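Local atomic coordinates of PAN2-PAN3 deadenylation complex catalytic subunit pan2 (PDB entry 4CZW), a protein that probably shortens the poly(A) tails of mRNA as the exonucleolytic subunit of the Pan2-Pan3 deadenylase, its pseudo-protease domain probably serving as a scaffold. Residues I45-A50 with G119-I124; K128-L133 with Q338-V343. One frame throughout, in Å; residues are numbered along the deposited sequence.

Contact 1. Residues I45-A50 with G119-I124; sequences ITNSYA and GVLEDI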
loop_
_atom_site.group_PDB
_atom_site.type_symbol
_atom_site.label_atom_id
_atom_site.label_comp_id
_atom_site.label_asym_id
_atom_site.label_seq_id
_atom_site.Cartn_x
_atom_site.Cartn_y
_atom_site.Cartn_z
ATOM N N ILE A 45 -3.363 -8.780 10.935
ATOM C CA ILE A 45 -2.855 -7.504 11.410
ATOM C C ILE A 45 -4.017 -6.621 11.850
ATOM O O ILE A 45 -5.130 -6.753 11.345
ATOM C CB ILE A 45 -2.028 -6.795 10.312
ATOM C CG1 ILE A 45 -1.086 -7.795 9.636
ATOM C CG2 ILE A 45 -1.244 -5.621 10.884
ATOM C CD1 ILE A 45 -0.393 -7.258 8.405
ATOM N N THR A 46 -3.762 -5.740 12.812
ATOM C CA THR A 46 -4.759 -4.766 13.232
ATOM C C THR A 46 -5.107 -3.865 12.051
ATOM O O THR A 46 -4.220 -3.458 11.300
ATOM C CB THR A 46 -4.255 -3.918 14.415
ATOM O OG1 THR A 46 -3.855 -4.784 15.485
ATOM C CG2 THR A 46 -5.344 -2.981 14.911
ATOM N N ASN A 47 -6.397 -3.579 11.888
ATOM C CA ASN A 47 -6.899 -2.767 10.780
ATOM C C ASN A 47 -6.592 -3.382 9.416
ATOM O O ASN A 47 -6.321 -2.667 8.452
ATOM C CB ASN A 47 -6.326 -1.347 10.849
ATOM C CG ASN A 47 -6.613 -0.665 12.173
ATOM O OD1 ASN A 47 -7.714 -0.767 12.711
ATOM N ND2 ASN A 47 -5.616 0.032 12.706
ATOM N N SER A 48 -6.646 -4.709 9.337
ATOM C CA SER A 48 -6.376 -5.414 8.087
ATOM C C SER A 48 -7.568 -5.345 7.138
ATOM O O SER A 48 -7.538 -5.918 6.048
ATOM C CB SER A 48 -6.008 -6.874 8.358
ATOM O OG SER A 48 -7.050 -7.544 9.046
ATOM N N TYR A 49 -8.617 -4.641 7.555
ATOM C CA TYR A 49 -9.772 -4.399 6.699
ATOM C C TYR A 49 -9.360 -3.558 5.497
ATOM O O TYR A 49 -10.039 -3.539 4.471
ATOM C CB TYR A 49 -10.890 -3.698 7.478
ATOM C CG TYR A 49 -10.586 -2.254 7.834
ATOM C CD1 TYR A 49 -9.946 -1.930 9.022
ATOM C CD2 TYR A 49 -10.945 -1.217 6.980
ATOM C CE1 TYR A 49 -9.667 -0.614 9.350
ATOM C CE2 TYR A 49 -10.667 0.099 7.297
ATOM C CZ TYR A 49 -10.032 0.395 8.482
ATOM O OH TYR A 49 -9.759 1.706 8.798
ATOM N N ALA A 50 -8.237 -2.862 5.645
ATOM C CA ALA A 50 -7.728 -1.951 4.628
ATOM C C ALA A 50 -7.237 -2.670 3.376
ATOM O O ALA A 50 -7.064 -2.046 2.330
ATOM C CB ALA A 50 -6.606 -1.108 5.210
ATOM N N GLY A 119 -12.770 7.362 12.751
ATOM C CA GLY A 119 -13.370 6.044 12.663
ATOM C C GLY A 119 -12.665 5.122 11.687
ATOM O O GLY A 119 -13.308 4.428 10.900
ATOM N N VAL A 120 -11.336 5.113 11.741
ATOM C CA VAL A 120 -10.541 4.284 10.844
ATOM C C VAL A 120 -9.722 3.254 11.616
ATOM O O VAL A 120 -8.994 2.455 11.027
ATOM C CB VAL A 120 -9.594 5.140 9.980
ATOM C CG1 VAL A 120 -10.392 6.103 9.118
ATOM C CG2 VAL A 120 -8.611 5.895 10.860
ATOM N N LEU A 121 -9.846 3.279 12.940
ATOM C CA LEU A 121 -9.152 2.322 13.796
ATOM C C LEU A 121 -10.157 1.385 14.459
ATOM O O LEU A 121 -10.956 1.811 15.293
ATOM C CB LEU A 121 -8.317 3.053 14.850
ATOM C CG LEU A 121 -7.304 4.067 14.311
ATOM C CD1 LEU A 121 -6.598 4.786 15.451
ATOM C CD2 LEU A 121 -6.296 3.392 13.393
ATOM N N GLU A 122 -10.102 0.107 14.093
ATOM C CA GLU A 122 -11.116 -0.867 14.492
ATOM C C GLU A 122 -11.217 -1.078 16.004
ATOM O O GLU A 122 -12.197 -1.643 16.490
ATOM C CB GLU A 122 -10.849 -2.212 13.806
ATOM C CG GLU A 122 -9.558 -2.894 14.237
ATOM C CD GLU A 122 -9.281 -4.164 13.454
ATOM O OE1 GLU A 122 -10.085 -4.499 12.558
ATOM O OE2 GLU A 122 -8.259 -4.826 13.732
ATOM N N ASP A 123 -10.210 -0.627 16.744
ATOM C CA ASP A 123 -10.213 -0.764 18.196
ATOM C C ASP A 123 -10.810 0.463 18.878
ATOM O O ASP A 123 -11.296 0.381 20.006
ATOM C CB ASP A 123 -8.795 -1.010 18.715
ATOM C CG ASP A 123 -8.236 -2.349 18.276
ATOM O OD1 ASP A 123 -9.036 -3.279 18.041
ATOM O OD2 ASP A 123 -6.998 -2.472 18.170
ATOM N N ILE A 124 -10.774 1.596 18.185
ATOM C CA ILE A 124 -11.221 2.863 18.758
ATOM C C ILE A 124 -12.557 3.311 18.162
ATOM O O ILE A 124 -13.420 3.832 18.874
ATOM C CB ILE A 124 -10.158 3.976 18.550
ATOM C CG1 ILE A 124 -8.991 3.807 19.530
ATOM C CG2 ILE A 124 -10.765 5.359 18.727
ATOM C CD1 ILE A 124 -7.952 2.790 19.104
#

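Contact 2. Residues K128-L133 with Q338-V343; sequences KNPSTL and QKSHLV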
loop_
_atom_site.group_PDB
_atom_site.type_symbol
_atom_site.label_atom_id
_atom_site.label_comp_id
_atom_site.label_asym_id
_atom_site.label_seq_id
_atom_site.Cartn_x
_atom_site.Cartn_y
_atom_site.Cartn_z
ATOM N N LYS A 128 -17.732 -0.394 14.227
ATOM C CA LYS A 128 -16.635 -1.322 13.971
ATOM C C LYS A 128 -16.929 -2.262 12.806
ATOM O O LYS A 128 -16.211 -3.238 12.590
ATOM C CB LYS A 128 -16.321 -2.128 15.232
ATOM C CG LYS A 128 -15.959 -1.263 16.429
ATOM C CD LYS A 128 -15.474 -2.098 17.600
ATOM C CE LYS A 128 -15.176 -1.224 18.806
ATOM N NZ LYS A 128 -14.214 -0.136 18.476
ATOM N N ASN A 129 -17.986 -1.966 12.055
ATOM C CA ASN A 129 -18.269 -2.702 10.829
ATOM C C ASN A 129 -17.226 -2.382 9.766
ATOM O O ASN A 129 -16.960 -1.211 9.491
ATOM C CB ASN A 129 -19.672 -2.378 10.308
ATOM C CG ASN A 129 -20.766 -2.993 11.158
ATOM O OD1 ASN A 129 -21.185 -4.126 10.924
ATOM N ND2 ASN A 129 -21.237 -2.245 12.149
ATOM N N PRO A 130 -16.622 -3.425 9.175
ATOM C CA PRO A 130 -15.583 -3.293 8.146
ATOM C C PRO A 130 -15.994 -2.376 6.996
ATOM O O PRO A 130 -15.176 -1.593 6.512
ATOM C CB PRO A 130 -15.400 -4.729 7.652
ATOM C CG PRO A 130 -15.764 -5.567 8.823
ATOM C CD PRO A 130 -16.879 -4.835 9.517
ATOM N N SER A 131 -17.250 -2.476 6.574
ATOM C CA SER A 131 -17.769 -1.641 5.495
ATOM C C SER A 131 -17.741 -0.165 5.879
ATOM O O SER A 131 -17.408 0.690 5.060
ATOM C CB SER A 131 -19.192 -2.065 5.131
ATOM O OG SER A 131 -20.058 -1.943 6.246
ATOM N N THR A 132 -18.090 0.129 7.126
ATOM C CA THR A 132 -18.056 1.498 7.626
ATOM C C THR A 132 -16.615 1.967 7.798
ATOM O O THR A 132 -16.281 3.113 7.492
ATOM C CB THR A 132 -18.801 1.630 8.968
ATOM O OG1 THR A 132 -20.148 1.165 8.817
ATOM C CG2 THR A 132 -18.820 3.079 9.429
ATOM N N LEU A 133 -15.765 1.068 8.287
ATOM C CA LEU A 133 -14.357 1.372 8.507
ATOM C C LEU A 133 -13.636 1.718 7.207
ATOM O O LEU A 133 -12.829 2.647 7.167
ATOM C CB LEU A 133 -13.658 0.195 9.192
ATOM C CG LEU A 133 -13.982 -0.047 10.666
ATOM C CD1 LEU A 133 -13.376 -1.358 11.142
ATOM C CD2 LEU A 133 -13.482 1.113 11.513
ATOM N N GLN A 338 -22.767 -14.833 12.604
ATOM C CA GLN A 338 -22.973 -13.592 11.866
ATOM C C GLN A 338 -21.813 -12.615 12.041
ATOM O O GLN A 338 -21.389 -12.313 13.161
ATOM C CB GLN A 338 -24.292 -12.936 12.286
ATOM C CG GLN A 338 -25.185 -12.538 11.118
ATOM C CD GLN A 338 -24.898 -11.142 10.602
ATOM O OE1 GLN A 338 -24.652 -10.218 11.378
ATOM N NE2 GLN A 338 -24.931 -10.979 9.284
ATOM N N LYS A 339 -21.302 -12.144 10.906
ATOM C CA LYS A 339 -20.168 -11.224 10.854
ATOM C C LYS A 339 -20.068 -10.569 9.483
ATOM O O LYS A 339 -21.057 -10.499 8.747
ATOM C CB LYS A 339 -18.854 -11.947 11.167
ATOM C CG LYS A 339 -18.569 -13.175 10.298
ATOM C CD LYS A 339 -17.153 -13.702 10.525
ATOM C CE LYS A 339 -17.086 -15.223 10.428
ATOM N NZ LYS A 339 -15.844 -15.746 11.070
ATOM N N SER A 340 -18.865 -10.105 9.148
ATOM C CA SER A 340 -18.580 -9.528 7.836
ATOM C C SER A 340 -17.079 -9.295 7.668
ATOM O O SER A 340 -16.381 -9.001 8.634
ATOM C CB SER A 340 -19.353 -8.212 7.633
ATOM O OG SER A 340 -18.965 -7.223 8.571
ATOM N N HIS A 341 -16.581 -9.442 6.444
ATOM C CA HIS A 341 -15.216 -9.030 6.123
ATOM C C HIS A 341 -15.171 -8.571 4.671
ATOM O O HIS A 341 -16.129 -8.777 3.923
ATOM C CB HIS A 341 -14.206 -10.157 6.371
ATOM C CG HIS A 341 -13.990 -11.049 5.189
ATOM N ND1 HIS A 341 -14.928 -11.966 4.770
ATOM C CD2 HIS A 341 -12.940 -11.168 4.341
ATOM C CE1 HIS A 341 -14.468 -12.609 3.712
ATOM N NE2 HIS A 341 -13.264 -12.144 3.432
ATOM N N LEU A 342 -14.070 -7.946 4.268
ATOM C CA LEU A 342 -14.009 -7.329 2.949
ATOM C C LEU A 342 -13.093 -8.059 1.971
ATOM O O LEU A 342 -12.042 -8.576 2.348
ATOM C CB LEU A 342 -13.558 -5.875 3.080
ATOM C CG LEU A 342 -14.301 -5.067 4.143
ATOM C CD1 LEU A 342 -13.693 -3.685 4.294
ATOM C CD2 LEU A 342 -15.781 -4.970 3.811
ATOM N N VAL A 343 -13.509 -8.092 0.710
ATOM C CA VAL A 343 -12.673 -8.600 -0.370
ATOM C C VAL A 343 -12.597 -7.547 -1.468
ATOM O O VAL A 343 -13.284 -6.527 -1.403
ATOM C CB VAL A 343 -13.213 -9.919 -0.955
ATOM C CG1 VAL A 343 -13.322 -10.980 0.133
ATOM C CG2 VAL A 343 -14.559 -9.691 -1.627
HETATM O O HOH W 1 -19.244 -4.664 7.255
#

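Contact 1. Residues I45-A50 with G119-I124
Two first torsions bring Glu122 and Asn47 together. In Glu122, CG is set between the backbone N and the carbonyl carbon (chi1 66°), and the chain then runs out extended to place its carboxylate beside the 45-50 backbone. In Asn47, CG lies next to its own backbone N (chi1 -56°), which turns OD1 back toward Glu122. The result is a reciprocal pair: Asn47 N donates to Glu122 OE2 at 2.9 Å, and Glu122 N returns a bond of 2.9 Å to Asn47 OD1. Both are nearly straight at the hydrogen, but they meet their acceptors differently. The amide of Asn47 arrives from above the carboxylate plane, 81° out of it, whereas Glu122 N is only slightly tilted from the plane of the Asn47 carbonyl. Residues 45-48 form a type II turn with Asn47 third, just ahead of helix 51-58. By sequence this is the counterpart of the Cys box of ubiquitin-specific proteases, with Ser48 probably at the place of the catalytic cysteine, in keeping with a domain predicted to be inactive. Beyond the turn, Tyr49 extends its phenol toward the second loop and its OH donates to Val120 O, an acceptor near the ring plane at its edge; the 2.5 Å between Tyr49 OH and Val120 O is very short and doubtful as a length. Leu137 of helix 130-149 packs on this tyrosine. Methyl groups border the paired polar groups: Leu121 CD2 touches Asn47 ND2 at 3.5 Å, and Thr46 CG2 lies 3.6 Å from Glu122 OE2 and 3.7 Å from Asp123 OD2.

Contact 2. Residues K128-L133 with Q338-V343
Apolar packing sets Pro130 against Leu342. Pro130 CB sits 3.7 Å from Leu342 CG, and the two methyls of the leucine divide their targets: CD1 lies against the backbone, 3.4 Å from Pro130 O, while CD2 passes beside Pro130 CB and on to Ser131 N, 4.0 Å away. Van der Waals contact with polar atoms follows at the other part of the proline ring, with Pro130 CD 3.3 Å from Ser340 OG and Pro130 CG 3.5 Å from Ser340 O. In the pseudo-ubiquitin-specific-protease domain, this joins the first turn of helix 130-149 to strand 339-347, the side chains of Ser340 and Leu342 following the strand's alternation toward the helix while His341 turns away and its NE2 is hydrogen-bonded to Asn365 OD1. Polar linkage comes through a water, which accepts from Ser131 N at 3.0 Å and is hydrogen-bonded to Ser340 OG at 2.9 Å. Ser340 OG lies between its own backbone N and carbonyl carbon (chi1 63°), which brings the hydroxyl up to both the water and the proline ring. Asn129 takes the N-cap position without a side-chain cap; its ND2 is hydrogen-bonded to Asp127 OD1 instead.

Overall arrangement
Contacts 1 and 2 follow one another along the chain and lie side by side in the pseudo-protease domain, their centres about 10 Å apart. The start of helix 130-149, part of contact 2, also borders contact 1 and is reached from the 119-124 loop within a few residues. Lys128 folds back over that connection, its NZ probably hydrogen-bonded to Glu122 O at 3.2 Å. Deeper in, Tyr49 CE2 packs 3.3 Å from Leu133 O, and Leu133 CD2 lies 3.4 Å from Gly119 O. The loop 45-50 is thereby linked, through the helix start, to strand 339-347. Both contacts lie away from the zinc sites and from the probable catalytic metal site of the exonuclease domain.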